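Local coordinates for hypothetical protein PA2218 (Pseudomonas aeruginosa, PDB 2HDW), which is of unknown function but has the alpha/beta hydrolase fold and probably acts as a hydrolase, at residues 71-74 and 80-83; 84-89 and 115-120; 98-103 and 156-161; 128-133 and 179-184. One frame throughout, in Å; residues are numbered along the deposited sequence.

Contact 1: residues 71-74 and 80-83; sequences VTFA and TLAA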
# COMPACT_ATOMS: atom_id res chain seq x y z
N VAL A 71 10.94 10.53 8.53
CA VAL A 71 10.61 11.85 8.01
C VAL A 71 9.11 12.05 7.98
O VAL A 71 8.34 11.11 8.21
CB VAL A 71 11.15 12.05 6.57
CG1 VAL A 71 12.66 11.89 6.56
CG2 VAL A 71 10.49 11.04 5.62
N THR A 72 8.69 13.29 7.73
CA THR A 72 7.28 13.63 7.64
C THR A 72 7.09 14.59 6.47
O THR A 72 8.04 15.24 6.02
CB THR A 72 6.77 14.31 8.93
OG1 THR A 72 7.41 15.58 9.09
CG2 THR A 72 7.08 13.44 10.14
N PHE A 73 5.86 14.67 5.98
CA PHE A 73 5.52 15.54 4.86
C PHE A 73 4.00 15.59 4.74
O PHE A 73 3.32 14.63 5.12
CB PHE A 73 6.16 15.02 3.57
CG PHE A 73 5.89 13.56 3.31
CD1 PHE A 73 4.67 13.15 2.78
CD2 PHE A 73 6.85 12.60 3.61
CE1 PHE A 73 4.41 11.80 2.56
CE2 PHE A 73 6.60 11.25 3.39
CZ PHE A 73 5.38 10.84 2.86
N ALA A 74 3.47 16.69 4.22
CA ALA A 74 2.02 16.81 4.10
C ALA A 74 1.49 16.50 2.71
O ALA A 74 2.24 16.53 1.73
CB ALA A 74 1.60 18.22 4.52
N THR A 80 -0.49 15.44 7.47
CA THR A 80 0.95 15.20 7.55
C THR A 80 1.19 13.70 7.75
O THR A 80 0.63 13.10 8.67
CB THR A 80 1.57 15.98 8.72
OG1 THR A 80 1.39 17.38 8.51
CG2 THR A 80 3.07 15.68 8.83
N LEU A 81 2.00 13.12 6.88
CA LEU A 81 2.29 11.69 6.95
C LEU A 81 3.67 11.39 7.52
O LEU A 81 4.59 12.20 7.42
CB LEU A 81 2.19 11.08 5.55
CG LEU A 81 0.94 11.41 4.73
CD1 LEU A 81 1.06 10.79 3.35
CD2 LEU A 81 -0.30 10.88 5.44
N ALA A 82 3.80 10.22 8.14
CA ALA A 82 5.07 9.78 8.71
C ALA A 82 5.63 8.70 7.79
O ALA A 82 4.88 7.93 7.19
CB ALA A 82 4.86 9.22 10.12
N ALA A 83 6.95 8.63 7.68
CA ALA A 83 7.57 7.64 6.82
C ALA A 83 9.00 7.31 7.21
O ALA A 83 9.65 8.05 7.96
CB ALA A 83 7.54 8.13 5.37
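Within their beta pair, torsions turn Phe73 and Leu81 onto each other: Phe73 holds CG between its backbone N and carbonyl carbon (chi1 51°), bringing the ring end nearer the partner strand, and Leu81 sets CG beside its own N (chi1 -49°) with CD1 extended (chi2 177°), 3.6 Å from Phe73 CE1. The two belong to the antiparallel beta hairpin of strands 66-74 and 80-88, whose first strand is the outermost at one end of the central mixed sheet. Val71 with Ala83 and Phe73 with Leu81 are the hydrogen-bonded pairs, each joined by two backbone bonds, among them Leu81 N to Phe73 O at 2.7 Å. Thr72 with Ala82 and Ala74 with Thr80 are non-hydrogen-bonded pairs, with side chains on the face opposite that of Phe73 and Leu81. There Thr80 CG2 lies 3.9 Å from Thr72 CB, while Thr80 OG1 turns to the backbone N atoms of Asn47 and Met48. Beneath the hairpin, Phe73 also meets Phe161 and Ala158 of helix 148-164. One face of the Phe73 ring carries Leu81 O; Ala83 CB approaches obliquely, 3.8 Å from Phe73 CE2, and also lies 4.2 Å from Val71 CG2.

Contact 2: residues 84-89 and 115-120; sequences DLYLPK and LYAQTM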
# COMPACT_ATOMS: atom_id res chain seq x y z
N ASP A 84 9.49 6.18 6.69
CA ASP A 84 10.86 5.74 6.93
C ASP A 84 11.58 5.92 5.60
O ASP A 84 11.10 5.47 4.56
CB ASP A 84 10.91 4.26 7.33
CG ASP A 84 10.45 4.02 8.75
OD1 ASP A 84 11.07 4.58 9.68
OD2 ASP A 84 9.47 3.25 8.94
N LEU A 85 12.72 6.60 5.64
CA LEU A 85 13.52 6.85 4.46
C LEU A 85 14.80 6.02 4.55
O LEU A 85 15.50 6.05 5.56
CB LEU A 85 13.88 8.33 4.39
CG LEU A 85 14.82 8.81 3.29
CD1 LEU A 85 14.15 8.70 1.93
CD2 LEU A 85 15.21 10.25 3.58
N TYR A 86 15.10 5.29 3.48
CA TYR A 86 16.30 4.45 3.43
C TYR A 86 17.17 4.86 2.25
O TYR A 86 16.68 5.02 1.13
CB TYR A 86 15.91 2.97 3.25
CG TYR A 86 15.02 2.41 4.34
CD1 TYR A 86 15.55 1.70 5.42
CD2 TYR A 86 13.64 2.59 4.28
CE1 TYR A 86 14.72 1.18 6.42
CE2 TYR A 86 12.81 2.07 5.27
CZ TYR A 86 13.35 1.37 6.33
OH TYR A 86 12.50 0.87 7.30
N LEU A 87 18.47 5.02 2.49
CA LEU A 87 19.41 5.39 1.44
C LEU A 87 20.63 4.49 1.44
O LEU A 87 21.06 4.01 2.49
CB LEU A 87 19.88 6.85 1.61
CG LEU A 87 18.86 7.98 1.64
CD1 LEU A 87 18.12 7.97 2.98
CD2 LEU A 87 19.58 9.31 1.46
N PRO A 88 21.21 4.25 0.25
CA PRO A 88 22.40 3.40 0.15
C PRO A 88 23.57 4.17 0.79
O PRO A 88 23.57 5.40 0.79
CB PRO A 88 22.59 3.25 -1.37
CG PRO A 88 21.21 3.47 -1.93
CD PRO A 88 20.68 4.59 -1.08
N LYS A 89 24.54 3.44 1.35
CA LYS A 89 25.71 4.07 1.97
C LYS A 89 26.83 4.24 0.93
O LYS A 89 26.80 3.61 -0.13
CB LYS A 89 26.24 3.22 3.12
CG LYS A 89 25.38 3.19 4.38
CD LYS A 89 26.07 2.38 5.47
CE LYS A 89 25.29 2.40 6.77
NZ LYS A 89 25.19 3.77 7.32
N LEU A 115 9.98 -3.56 4.67
CA LEU A 115 10.88 -4.63 4.24
C LEU A 115 11.27 -4.41 2.78
O LEU A 115 12.43 -4.57 2.40
CB LEU A 115 10.20 -5.99 4.39
CG LEU A 115 10.97 -7.19 3.82
CD1 LEU A 115 12.27 -7.37 4.59
CD2 LEU A 115 10.12 -8.44 3.95
N TYR A 116 10.28 -4.05 1.95
CA TYR A 116 10.54 -3.78 0.54
C TYR A 116 11.48 -2.58 0.37
O TYR A 116 12.45 -2.65 -0.38
CB TYR A 116 9.24 -3.49 -0.20
CG TYR A 116 8.53 -4.70 -0.77
CD1 TYR A 116 7.91 -5.64 0.07
CD2 TYR A 116 8.42 -4.88 -2.14
CE1 TYR A 116 7.21 -6.73 -0.47
CE2 TYR A 116 7.73 -5.95 -2.68
CZ TYR A 116 7.13 -6.87 -1.85
OH TYR A 116 6.42 -7.91 -2.41
N ALA A 117 11.17 -1.50 1.08
CA ALA A 117 11.98 -0.28 1.00
C ALA A 117 13.44 -0.49 1.39
O ALA A 117 14.35 -0.02 0.71
CB ALA A 117 11.36 0.82 1.86
N GLN A 118 13.67 -1.19 2.49
CA GLN A 118 15.04 -1.43 2.92
C GLN A 118 15.78 -2.32 1.93
O GLN A 118 16.94 -2.08 1.61
CB GLN A 118 15.09 -2.08 4.31
CG GLN A 118 16.51 -2.20 4.83
CD GLN A 118 16.60 -2.69 6.26
OE1 GLN A 118 16.34 -3.86 6.54
NE2 GLN A 118 16.97 -1.80 7.16
N THR A 119 15.09 -3.35 1.45
CA THR A 119 15.68 -4.29 0.50
C THR A 119 16.05 -3.59 -0.80
O THR A 119 17.12 -3.83 -1.35
CB THR A 119 14.70 -5.44 0.19
OG1 THR A 119 14.34 -6.10 1.41
CG2 THR A 119 15.35 -6.46 -0.75
N MET A 120 15.17 -2.72 -1.28
CA MET A 120 15.47 -2.02 -2.52
C MET A 120 16.55 -0.97 -2.31
O MET A 120 17.29 -0.63 -3.24
CB MET A 120 14.19 -1.41 -3.09
CG MET A 120 13.21 -2.46 -3.62
SD MET A 120 13.89 -3.48 -4.98
CE MET A 120 14.04 -2.29 -6.18
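Tyr86 lays one face of its phenol ring against helix 112-122, where Gln118 and Ala117 receive it. Gln118 CB sits over that face as a CH-pi donor, 4.2 Å from the centroid of the Tyr86 ring and 24° off the normal. Ala117 CB comes in obliquely at the neighbouring side of the ring, 3.8 Å from Tyr86 CD2. No hydrogen bond crosses between the two segments; the contact is made mainly by carbon against aromatic carbon, with all three residues buried. The extended chain of Gln118, with CG anti to the backbone N (chi1 -174°), crosses the Tyr86 ring at a slant, and its amide plane stands at 78° to the phenol.

Around them lies a second shell. The backbone of Tyr86 is hydrogen-bonded to Thr127 of the adjacent strand 126-130, and its ring also meets His68. Gln118 touches Phe60 and Ser63, while Ala117 O accepts a bond from Thr127 OG1, tying the helix to that same strand. Within the helix, Leu115 O takes both Thr119 N and, at 2.6 Å, Thr119 OG1, which arrive from opposite faces of the carbonyl plane. Helix 112-122 links the neighbouring parallel strands 96-102 and 126-130, a beta-alpha-beta crossover, and packs on the opposite face of the sheet from helix 148-164, as in the three-layer alpha/beta hydrolase fold.

Contact 3: residues 98-103 and 156-161; sequences AIVIGG and SAAVDF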
# COMPACT_ATOMS: atom_id res chain seq x y z
N ALA A 98 14.84 6.93 -7.25
CA ALA A 98 14.12 6.72 -5.99
C ALA A 98 12.82 5.94 -6.20
O ALA A 98 12.25 5.95 -7.29
CB ALA A 98 13.83 8.07 -5.33
N ILE A 99 12.38 5.28 -5.13
CA ILE A 99 11.15 4.48 -5.18
C ILE A 99 10.28 4.73 -3.95
O ILE A 99 10.77 4.68 -2.81
CB ILE A 99 11.48 2.97 -5.20
CG1 ILE A 99 12.41 2.64 -6.36
CG2 ILE A 99 10.19 2.16 -5.31
CD1 ILE A 99 12.88 1.19 -6.37
N VAL A 100 9.00 5.01 -4.16
CA VAL A 100 8.08 5.20 -3.05
C VAL A 100 7.27 3.92 -2.93
O VAL A 100 6.71 3.44 -3.91
CB VAL A 100 7.12 6.38 -3.26
CG1 VAL A 100 6.04 6.36 -2.17
CG2 VAL A 100 7.89 7.69 -3.21
N ILE A 101 7.22 3.38 -1.72
CA ILE A 101 6.51 2.13 -1.49
C ILE A 101 5.38 2.25 -0.47
O ILE A 101 5.56 2.79 0.62
CB ILE A 101 7.50 1.06 -1.01
CG1 ILE A 101 8.70 1.04 -1.96
CG2 ILE A 101 6.82 -0.30 -0.97
CD1 ILE A 101 9.85 0.20 -1.49
N GLY A 102 4.21 1.74 -0.85
CA GLY A 102 3.06 1.78 0.03
C GLY A 102 2.32 0.45 0.02
O GLY A 102 2.40 -0.31 -0.95
N GLY A 103 1.61 0.16 1.10
CA GLY A 103 0.86 -1.08 1.20
C GLY A 103 1.46 -2.02 2.22
O GLY A 103 2.60 -1.82 2.65
N SER A 156 1.28 10.40 -4.05
CA SER A 156 1.90 11.54 -4.71
C SER A 156 2.49 12.52 -3.70
O SER A 156 3.40 13.29 -4.03
CB SER A 156 0.89 12.23 -5.63
OG SER A 156 0.67 11.43 -6.78
N ALA A 157 1.97 12.50 -2.47
CA ALA A 157 2.50 13.36 -1.43
C ALA A 157 3.88 12.82 -1.06
O ALA A 157 4.79 13.57 -0.73
CB ALA A 157 1.58 13.35 -0.21
N ALA A 158 4.01 11.49 -1.12
CA ALA A 158 5.27 10.83 -0.81
C ALA A 158 6.28 11.13 -1.92
O ALA A 158 7.46 11.35 -1.66
CB ALA A 158 5.06 9.32 -0.67
N VAL A 159 5.80 11.14 -3.17
CA VAL A 159 6.67 11.45 -4.29
C VAL A 159 7.14 12.90 -4.16
O VAL A 159 8.28 13.23 -4.49
CB VAL A 159 5.94 11.24 -5.64
CG1 VAL A 159 6.80 11.75 -6.79
CG2 VAL A 159 5.63 9.76 -5.84
N ASP A 160 6.25 13.76 -3.67
CA ASP A 160 6.59 15.17 -3.46
C ASP A 160 7.83 15.28 -2.56
O ASP A 160 8.75 16.06 -2.85
CB ASP A 160 5.45 15.93 -2.76
CG ASP A 160 4.32 16.30 -3.69
OD1 ASP A 160 4.43 16.09 -4.92
OD2 ASP A 160 3.30 16.84 -3.19
N PHE A 161 7.84 14.52 -1.48
CA PHE A 161 8.95 14.57 -0.53
C PHE A 161 10.24 13.95 -1.04
O PHE A 161 11.29 14.59 -1.02
CB PHE A 161 8.56 13.90 0.79
CG PHE A 161 9.66 13.94 1.82
CD1 PHE A 161 9.87 15.08 2.58
CD2 PHE A 161 10.50 12.85 1.99
CE1 PHE A 161 10.91 15.14 3.50
CE2 PHE A 161 11.55 12.90 2.90
CZ PHE A 161 11.76 14.05 3.66
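Val100 packs its two methyl groups onto helix 148-164, and the tightest point is at CG1. Val100 CG1 presses on Ala158 CB at 3.5 Å, tighter than usual van der Waals contact. The other branch is easier: Val100 CG2 lies 4.0 Å from Val159 CG2, methyl to methyl, and at the same 4.0 Å from the Val159 backbone N. With CG1 anti to its backbone N (chi1 170°), Val100 directs that branch to Ala158 CB and sets CG2 between the carbonyl group of Ala158 and Val159. The CA atoms of Val100 and Val159 are 6.5 Å apart. No hydrogen bond joins the segments.

Toward solvent the character changes. Ser156 and Asp160, both partly exposed, take no part in this apolar contact and are held by polar bonds: Ser156 OG to Asp192, and Asp160 OD1 in a salt bridge to Arg194. Phe155 and Ile162 of the same helix also touch Val100, while the preceding and following isoleucines, Ile99 and Ile101, turn to helix 112-122. Helices packed on both faces of the central strands make the three-layer alpha/beta/alpha sandwich of the alpha/beta hydrolase fold.

Contact 4: residues 128-133 and 179-184; sequences LAFDPS and CGWGGM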
# COMPACT_ATOMS: atom_id res chain seq x y z
N LEU A 128 11.40 5.01 0.34
CA LEU A 128 10.55 5.57 1.37
C LEU A 128 9.29 4.71 1.57
O LEU A 128 8.58 4.40 0.61
CB LEU A 128 10.15 6.99 0.95
CG LEU A 128 9.36 7.92 1.86
CD1 LEU A 128 10.16 8.22 3.12
CD2 LEU A 128 9.05 9.21 1.11
N ALA A 129 9.04 4.32 2.82
CA ALA A 129 7.86 3.54 3.18
C ALA A 129 7.07 4.49 4.09
O ALA A 129 7.60 4.99 5.08
CB ALA A 129 8.26 2.27 3.94
N PHE A 130 5.81 4.75 3.75
CA PHE A 130 5.01 5.69 4.52
C PHE A 130 3.72 5.13 5.11
O PHE A 130 3.20 4.11 4.66
CB PHE A 130 4.64 6.87 3.62
CG PHE A 130 3.72 6.50 2.49
CD1 PHE A 130 2.34 6.44 2.68
CD2 PHE A 130 4.24 6.18 1.23
CE1 PHE A 130 1.49 6.06 1.65
CE2 PHE A 130 3.39 5.80 0.18
CZ PHE A 130 2.01 5.74 0.40
N ASP A 131 3.23 5.81 6.13
CA ASP A 131 1.97 5.44 6.76
C ASP A 131 0.88 6.29 6.11
O ASP A 131 0.97 7.52 6.08
CB ASP A 131 1.99 5.71 8.27
CG ASP A 131 2.80 4.68 9.03
OD1 ASP A 131 2.89 3.53 8.56
OD2 ASP A 131 3.33 5.02 10.11
N PRO A 132 -0.15 5.63 5.55
CA PRO A 132 -1.26 6.35 4.90
C PRO A 132 -1.95 7.31 5.87
O PRO A 132 -1.85 7.15 7.09
CB PRO A 132 -2.19 5.21 4.47
CG PRO A 132 -1.23 4.08 4.21
CD PRO A 132 -0.28 4.18 5.37
N SER A 133 -2.62 8.31 5.31
CA SER A 133 -3.36 9.29 6.11
C SER A 133 -4.24 8.60 7.16
O SER A 133 -4.81 7.55 6.89
CB SER A 133 -4.25 10.15 5.20
OG SER A 133 -3.51 11.14 4.51
N CYS A 179 -0.30 -5.20 -2.22
CA CYS A 179 -1.65 -5.55 -1.79
C CYS A 179 -2.65 -4.48 -2.22
O CYS A 179 -2.69 -4.08 -3.39
CB CYS A 179 -1.63 -5.72 -0.26
SG CYS A 179 -3.05 -6.59 0.47
N GLY A 180 -3.45 -4.00 -1.27
CA GLY A 180 -4.44 -2.98 -1.57
C GLY A 180 -3.87 -1.71 -2.17
O GLY A 180 -4.56 -1.01 -2.92
N TRP A 181 -2.62 -1.39 -1.87
CA TRP A 181 -2.03 -0.19 -2.43
C TRP A 181 -1.50 -0.38 -3.84
O TRP A 181 -0.99 0.56 -4.47
CB TRP A 181 -0.96 0.36 -1.50
CG TRP A 181 -1.59 1.12 -0.37
CD1 TRP A 181 -2.27 0.60 0.70
CD2 TRP A 181 -1.69 2.54 -0.26
NE1 TRP A 181 -2.80 1.62 1.47
CE2 TRP A 181 -2.46 2.82 0.90
CE3 TRP A 181 -1.22 3.61 -1.03
CZ2 TRP A 181 -2.77 4.12 1.30
CZ3 TRP A 181 -1.52 4.91 -0.63
CH2 TRP A 181 -2.29 5.15 0.53
N GLY A 182 -1.61 -1.61 -4.33
CA GLY A 182 -1.19 -1.89 -5.69
C GLY A 182 -2.19 -1.14 -6.57
O GLY A 182 -1.84 -0.55 -7.58
N GLY A 183 -3.46 -1.17 -6.16
CA GLY A 183 -4.49 -0.48 -6.91
C GLY A 183 -4.30 1.03 -6.81
O GLY A 183 -4.47 1.75 -7.80
N MET A 184 -3.95 1.51 -5.62
CA MET A 184 -3.73 2.94 -5.41
C MET A 184 -2.50 3.42 -6.19
O MET A 184 -2.48 4.55 -6.68
CB MET A 184 -3.56 3.24 -3.92
CG MET A 184 -4.73 4.01 -3.26
SD MET A 184 -6.27 3.06 -3.01
CE MET A 184 -5.84 2.11 -1.52
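Phe130 and Trp181 reach toward each other from opposite directions, between the strand 126-130 side and helix 180-191, and form an offset edge-to-face pair. The edge of Phe130 points at the face of Trp181, with planes at 78° and the ring centroids 5.5 Å apart; Phe130 CZ lies 3.8 Å from Trp181 CZ3. The CB bond of Phe130 points to the side, neither at nor away from the other segment, and CG, placed between backbone N and carbonyl carbon (chi1 67°), brings the ring end closer. In Trp181, CG beside the backbone N sets the turn of the indole toward Phe130 and Pro132.

Farther round the six-membered ring, Pro132 comes obliquely and tightly onto the indole, with CG 3.3 Å and CB 3.4 Å from Trp181 CZ2. Met184 CE lies 4.2 Å above the indole plane, toward its rim. Phe155 of helix 148-164 meets both Phe130 and Trp181, the first edge-to-face. Cys179, between strand 173-178 and helix 180-191, has a positive phi (53°), a conformation and position consistent with the nucleophile elbow of alpha/beta hydrolases; its O accepts Gly182 N at 2.9 Å. Across these two segments the contact is apolar, aromatic and proline carbons meeting without a hydrogen bond.

From the N terminus, contact 1 comes first and closes the short turn of the hairpin between strands 66-74 and 80-88. The second strand, shared by both, runs on into contact 2, which closes a 25-residue excursion to helix 112-122. Contact 3 opens on strand 96-102, inside that excursion, and ends on helix 148-164 beyond it, so contacts 2 and 3 cross. Contact 4 crosses contact 3 in turn, starting at strand 126-130 and ending on helix 180-191. Contacts 1, 2 and 4 thus follow in series, and contact 3 crosses the last two. Strand 126-130 lies between strands 80-88 and 96-102, and backbone bonds of segment 128-133 connect contact 4 to the other three.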